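Local coordinates for protein putative alpha-L-fucosidase (Bacteroides thetaiotaomicron VPI-5482, PDB 3GZA) that probably hydrolyses alpha-L-fucosidic linkages, as an apparently exported glycoside hydrolase of family 29, at residues K16-Y28 against V307-P321. Numbering follows the deposited sequence. Where two conformers were deposited one is given.
Sequences KWHEAEMGAVFHY and VGRNATLILGLTPDP. With EDO (1,2-ethanediol), chain D.
T312 meets W17 at the base of parallel strands 22-26 and 312-317. Its OG1 lies beside its backbone N (chi1 -73°) and donates to W17 O at 2.8 Å, while CB rests over one face of the indole, 3.8 Å from the centroid of the six-membered ring. A water donates to both T312 OG1 and H18 O, so the hydroxyl is gripped twice where helix 16-20 ends. Another water joins H18 ND1 to N310 OD1; H18 NE2 bonds W265 NE1, and N310 ND2 bonds E381. From E21, whose carboxylate turns to H407 and K408, five backbone hydrogen bonds join the strands, L313 N to E21 O through L317 N to V25 O. On one face M22, a selenomethionine, bends at chi3 (65°) to lay CE against L315 CD1 at 3.8 Å, and L317 CD1 rests on A24 CB and F26 CZ, packed against A68 of helix 61-69. The other face carries V25 CG1 against I314 CG2 at 3.8 Å. Beyond, P319 CG meets the edge of the F26 ring, P319 CB touches Y28 CE1 at 3.7 Å, and Y28 OH donates to D320 O at 2.8 Å. H27 NE2 hydrogen-bonds O1 of an ethanediol, probably from the crystallisation liquor, at 2.7 Å. Pairing of the first strand, 22-26, with strand 312-317 is the closure typical of a TIM-type barrel, the catalytic fold of family 29 fucosidases.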
loop_
_atom_site.group_PDB
_atom_site.type_symbol
_atom_site.label_atom_id
_atom_site.label_comp_id
_atom_site.label_asym_id
_atom_site.label_seq_id
_atom_site.Cartn_x
_atom_site.Cartn_y
_atom_site.Cartn_z
ATOM N N LYS A 16 12.832 -34.131 8.372
ATOM C CA LYS A 16 13.368 -33.013 9.177
ATOM C C LYS A 16 12.333 -32.423 10.105
ATOM O O LYS A 16 12.683 -31.747 11.032
ATOM C CB LYS A 16 13.988 -31.916 8.301
ATOM C CG LYS A 16 13.064 -31.310 7.266
ATOM C CD LYS A 16 13.687 -30.126 6.545
ATOM C CE LYS A 16 12.735 -29.563 5.524
ATOM N NZ LYS A 16 12.528 -30.537 4.426
ATOM N N TRP A 17 11.042 -32.657 9.820
ATOM C CA TRP A 17 9.955 -32.224 10.695
ATOM C C TRP A 17 10.044 -33.026 11.995
ATOM O O TRP A 17 10.102 -32.463 13.115
ATOM C CB TRP A 17 8.583 -32.441 10.009
ATOM C CG TRP A 17 7.499 -32.246 10.965
ATOM C CD1 TRP A 17 6.736 -33.226 11.544
ATOM C CD2 TRP A 17 7.077 -31.008 11.559
ATOM N NE1 TRP A 17 5.888 -32.666 12.467
ATOM C CE2 TRP A 17 6.052 -31.316 12.475
ATOM C CE3 TRP A 17 7.458 -29.666 11.397
ATOM C CZ2 TRP A 17 5.428 -30.343 13.218
ATOM C CZ3 TRP A 17 6.864 -28.720 12.170
ATOM C CH2 TRP A 17 5.848 -29.062 13.052
ATOM N N HIS A 18 10.023 -34.338 11.867
ATOM C CA HIS A 18 10.094 -35.206 13.050
ATOM C C HIS A 18 11.400 -35.021 13.802
ATOM O O HIS A 18 11.408 -34.966 15.023
ATOM C CB HIS A 18 10.000 -36.664 12.654
ATOM C CG HIS A 18 8.692 -37.050 12.045
ATOM N ND1 HIS A 18 7.563 -37.272 12.799
ATOM C CD2 HIS A 18 8.327 -37.207 10.752
ATOM C CE1 HIS A 18 6.561 -37.586 11.991
ATOM N NE2 HIS A 18 7.002 -37.565 10.744
ATOM N N GLU A 19 12.512 -35.006 13.073
ATOM C CA GLU A 19 13.839 -34.928 13.715
ATOM C C GLU A 19 14.122 -33.639 14.462
ATOM O O GLU A 19 14.899 -33.645 15.407
ATOM C CB GLU A 19 14.928 -35.136 12.681
ATOM C CG GLU A 19 14.870 -36.490 12.050
ATOM C CD GLU A 19 15.646 -36.573 10.697
ATOM O OE1 GLU A 19 15.768 -35.547 9.941
ATOM O OE2 GLU A 19 16.055 -37.696 10.362
ATOM N N ALA A 20 13.546 -32.532 14.014
ATOM C CA ALA A 20 13.789 -31.259 14.693
ATOM C C ALA A 20 13.311 -31.276 16.110
ATOM O O ALA A 20 13.993 -30.726 16.982
ATOM C CB ALA A 20 13.131 -30.100 13.921
ATOM N N GLU A 21 12.119 -31.848 16.344
ATOM C CA GLU A 21 11.459 -31.902 17.667
ATOM C C GLU A 21 10.962 -30.592 18.212
ATOM O O GLU A 21 9.905 -30.541 18.803
ATOM C CB GLU A 21 12.298 -32.650 18.708
ATOM C CG GLU A 21 12.612 -34.103 18.319
ATOM C CD GLU A 21 13.469 -34.870 19.280
ATOM O OE1 GLU A 21 13.866 -34.342 20.309
ATOM O OE2 GLU A 21 13.837 -36.009 18.953
HETATM N N MSE A 22 11.749 -29.532 18.056
HETATM C CA MSE A 22 11.369 -28.235 18.559
HETATM C C MSE A 22 11.789 -27.154 17.593
HETATM O O MSE A 22 12.844 -27.268 16.933
HETATM C CB MSE A 22 12.076 -27.956 19.846
HETATM C CG MSE A 22 11.665 -28.757 20.992
HETATM SE SE MSE A 22 12.672 -28.239 22.605
HETATM C CE MSE A 22 11.944 -26.435 22.696
ATOM N N GLY A 23 10.970 -26.123 17.541
ATOM C CA GLY A 23 11.258 -24.927 16.760
ATOM C C GLY A 23 10.630 -23.706 17.390
ATOM O O GLY A 23 9.920 -23.822 18.381
ATOM N N ALA A 24 10.884 -22.542 16.792
ATOM C CA ALA A 24 10.324 -21.295 17.271
ATOM C C ALA A 24 9.680 -20.511 16.142
ATOM O O ALA A 24 10.144 -20.541 14.993
ATOM C CB ALA A 24 11.419 -20.424 17.912
ATOM N N VAL A 25 8.618 -19.792 16.469
ATOM C CA VAL A 25 7.995 -18.831 15.542
ATOM C C VAL A 25 8.102 -17.431 16.250
ATOM O O VAL A 25 7.831 -17.261 17.447
ATOM C CB VAL A 25 6.549 -19.172 15.126
ATOM C CG1 VAL A 25 5.610 -19.182 16.343
ATOM C CG2 VAL A 25 6.080 -18.203 14.009
ATOM N N PHE A 26 8.541 -16.431 15.491
ATOM C CA PHE A 26 8.704 -15.074 15.933
ATOM C C PHE A 26 7.657 -14.216 15.243
ATOM O O PHE A 26 7.690 -14.130 14.010
ATOM C CB PHE A 26 10.105 -14.527 15.568
ATOM C CG PHE A 26 11.251 -15.244 16.238
ATOM C CD1 PHE A 26 11.733 -16.445 15.710
ATOM C CD2 PHE A 26 11.774 -14.773 17.416
ATOM C CE1 PHE A 26 12.787 -17.106 16.376
ATOM C CE2 PHE A 26 12.816 -15.406 18.016
ATOM C CZ PHE A 26 13.316 -16.595 17.494
ATOM N N HIS A 27 6.707 -13.686 16.010
ATOM C CA HIS A 27 5.691 -12.774 15.510
ATOM C C HIS A 27 6.162 -11.330 15.679
ATOM O O HIS A 27 6.605 -10.940 16.761
ATOM C CB HIS A 27 4.359 -12.967 16.236
ATOM C CG HIS A 27 3.624 -14.214 15.852
ATOM N ND1 HIS A 27 3.992 -15.481 16.274
ATOM C CD2 HIS A 27 2.535 -14.378 15.082
ATOM C CE1 HIS A 27 3.144 -16.364 15.767
ATOM N NE2 HIS A 27 2.245 -15.718 15.044
ATOM N N TYR A 28 6.081 -10.531 14.608
ATOM C CA TYR A 28 6.502 -9.152 14.634
ATOM C C TYR A 28 5.697 -8.419 13.565
ATOM O O TYR A 28 5.598 -8.912 12.437
ATOM C CB TYR A 28 8.002 -9.109 14.365
ATOM C CG TYR A 28 8.810 -7.996 14.992
ATOM C CD1 TYR A 28 8.683 -7.750 16.335
ATOM C CD2 TYR A 28 9.733 -7.294 14.255
ATOM C CE1 TYR A 28 9.472 -6.806 16.951
ATOM C CE2 TYR A 28 10.515 -6.335 14.849
ATOM C CZ TYR A 28 10.406 -6.141 16.190
ATOM O OH TYR A 28 11.207 -5.237 16.840
ATOM N N VAL A 307 6.740 -33.260 22.361
ATOM C CA VAL A 307 7.864 -34.035 21.867
ATOM C C VAL A 307 7.759 -35.487 22.371
ATOM O O VAL A 307 8.050 -36.441 21.644
ATOM C CB VAL A 307 9.188 -33.401 22.282
ATOM C CG1 VAL A 307 10.411 -34.310 21.840
ATOM C CG2 VAL A 307 9.286 -31.941 21.720
ATOM N N GLY A 308 7.307 -35.686 23.606
ATOM C CA GLY A 308 7.126 -37.037 24.165
ATOM C C GLY A 308 5.872 -37.790 23.781
ATOM O O GLY A 308 5.642 -38.912 24.236
ATOM N N ARG A 309 5.063 -37.142 22.951
ATOM C CA ARG A 309 3.832 -37.672 22.370
ATOM C C ARG A 309 3.881 -37.561 20.822
ATOM O O ARG A 309 2.858 -37.440 20.169
ATOM C CB ARG A 309 2.585 -36.954 22.929
ATOM C CG ARG A 309 2.273 -37.296 24.317
ATOM C CD ARG A 309 1.019 -36.605 24.821
ATOM N NE ARG A 309 0.760 -36.976 26.206
ATOM C CZ ARG A 309 -0.243 -36.475 26.921
ATOM N NH1 ARG A 309 -1.082 -35.609 26.403
ATOM N NH2 ARG A 309 -0.394 -36.828 28.175
ATOM N N ASN A 310 5.078 -37.647 20.234
ATOM C CA ASN A 310 5.214 -37.735 18.783
ATOM C C ASN A 310 4.718 -36.506 18.051
ATOM O O ASN A 310 4.134 -36.596 16.985
ATOM C CB ASN A 310 4.419 -38.963 18.266
ATOM C CG ASN A 310 4.788 -39.358 16.851
ATOM O OD1 ASN A 310 5.923 -39.115 16.381
ATOM N ND2 ASN A 310 3.842 -40.058 16.173
ATOM N N ALA A 311 4.931 -35.326 18.636
ATOM C CA ALA A 311 4.626 -34.074 17.998
ATOM C C ALA A 311 5.850 -33.132 18.109
ATOM O O ALA A 311 6.498 -33.079 19.126
ATOM C CB ALA A 311 3.369 -33.410 18.664
ATOM N N THR A 312 6.155 -32.399 17.053
ATOM C CA THR A 312 7.146 -31.360 17.082
ATOM C C THR A 312 6.497 -30.112 17.668
ATOM O O THR A 312 5.397 -29.706 17.276
ATOM C CB THR A 312 7.781 -31.152 15.721
ATOM O OG1 THR A 312 8.658 -32.283 15.489
ATOM C CG2 THR A 312 8.577 -29.813 15.652
ATOM N N LEU A 313 7.196 -29.481 18.601
ATOM C CA LEU A 313 6.703 -28.357 19.379
ATOM C C LEU A 313 7.256 -27.049 18.846
ATOM O O LEU A 313 8.486 -26.906 18.664
ATOM C CB LEU A 313 7.149 -28.541 20.821
ATOM C CG LEU A 313 6.923 -27.406 21.824
ATOM C CD1 LEU A 313 5.397 -27.140 22.025
ATOM C CD2 LEU A 313 7.614 -27.658 23.202
ATOM N N ILE A 314 6.367 -26.071 18.652
ATOM C CA ILE A 314 6.743 -24.755 18.219
ATOM C C ILE A 314 6.467 -23.726 19.323
ATOM O O ILE A 314 5.338 -23.593 19.753
ATOM C CB ILE A 314 6.044 -24.315 16.906
ATOM C CG1 ILE A 314 6.350 -25.361 15.809
ATOM C CG2 ILE A 314 6.512 -22.886 16.510
ATOM C CD1 ILE A 314 5.702 -25.023 14.403
ATOM N N LEU A 315 7.504 -23.031 19.761
ATOM C CA LEU A 315 7.348 -21.993 20.736
ATOM C C LEU A 315 7.189 -20.617 20.102
ATOM O O LEU A 315 7.996 -20.243 19.237
ATOM C CB LEU A 315 8.584 -21.966 21.659
ATOM C CG LEU A 315 8.918 -23.206 22.502
ATOM C CD1 LEU A 315 10.284 -23.027 23.179
ATOM C CD2 LEU A 315 7.815 -23.486 23.532
ATOM N N GLY A 316 6.213 -19.846 20.568
ATOM C CA GLY A 316 6.015 -18.472 20.086
ATOM C C GLY A 316 6.793 -17.474 20.896
ATOM O O GLY A 316 6.525 -17.225 22.117
ATOM N N LEU A 317 7.769 -16.899 20.218
ATOM C CA LEU A 317 8.659 -15.931 20.838
ATOM C C LEU A 317 8.354 -14.524 20.327
ATOM O O LEU A 317 7.902 -14.321 19.205
ATOM C CB LEU A 317 10.105 -16.321 20.561
ATOM C CG LEU A 317 10.489 -17.743 20.982
ATOM C CD1 LEU A 317 11.998 -17.980 20.790
ATOM C CD2 LEU A 317 9.979 -18.111 22.426
ATOM N N THR A 318 8.703 -13.542 21.155
ATOM C CA THR A 318 8.223 -12.147 20.939
ATOM C C THR A 318 9.313 -11.085 21.002
ATOM O O THR A 318 9.599 -10.527 22.111
ATOM C CB THR A 318 7.144 -11.805 21.967
ATOM O OG1 THR A 318 7.647 -11.862 23.306
ATOM C CG2 THR A 318 5.977 -12.768 21.875
ATOM N N PRO A 319 9.885 -10.746 19.840
ATOM C CA PRO A 319 10.871 -9.625 19.880
ATOM C C PRO A 319 10.142 -8.348 20.281
ATOM O O PRO A 319 8.991 -8.128 19.946
ATOM C CB PRO A 319 11.382 -9.566 18.462
ATOM C CG PRO A 319 11.073 -10.935 17.886
ATOM C CD PRO A 319 9.819 -11.353 18.512
ATOM N N ASP A 320 10.861 -7.526 21.008
ATOM C CA ASP A 320 10.321 -6.297 21.608
ATOM C C ASP A 320 10.528 -5.072 20.721
ATOM O O ASP A 320 11.070 -5.169 19.622
ATOM C CB ASP A 320 10.871 -6.158 23.041
ATOM C CG ASP A 320 12.352 -5.740 23.134
ATOM O OD1 ASP A 320 12.938 -5.253 22.134
ATOM O OD2 ASP A 320 12.949 -5.988 24.201
ATOM N N PRO A 321 10.050 -3.903 21.146
ATOM C CA PRO A 321 10.180 -2.722 20.253
ATOM C C PRO A 321 11.601 -2.205 20.045
ATOM O O PRO A 321 11.811 -1.340 19.201
ATOM C CB PRO A 321 9.332 -1.663 20.946
ATOM C CG PRO A 321 8.385 -2.432 21.788
ATOM C CD PRO A 321 9.190 -3.596 22.286
HETATM C C1 EDO D . -0.206 -17.701 15.764
HETATM O O1 EDO D . -0.046 -17.088 14.480
HETATM C C2 EDO D . 0.201 -19.126 15.566
HETATM O O2 EDO D . -0.819 -19.767 14.827
HETATM O O HOH W 1 5.233 -34.748 14.407
HETATM O O HOH W 2 7.009 -36.710 15.505
HETATM O O HOH W 3 9.002 -34.853 16.488
HETATM O O HOH W 4 5.338 -15.624 18.656
HETATM O O HOH W 5 6.679 -9.513 19.150
#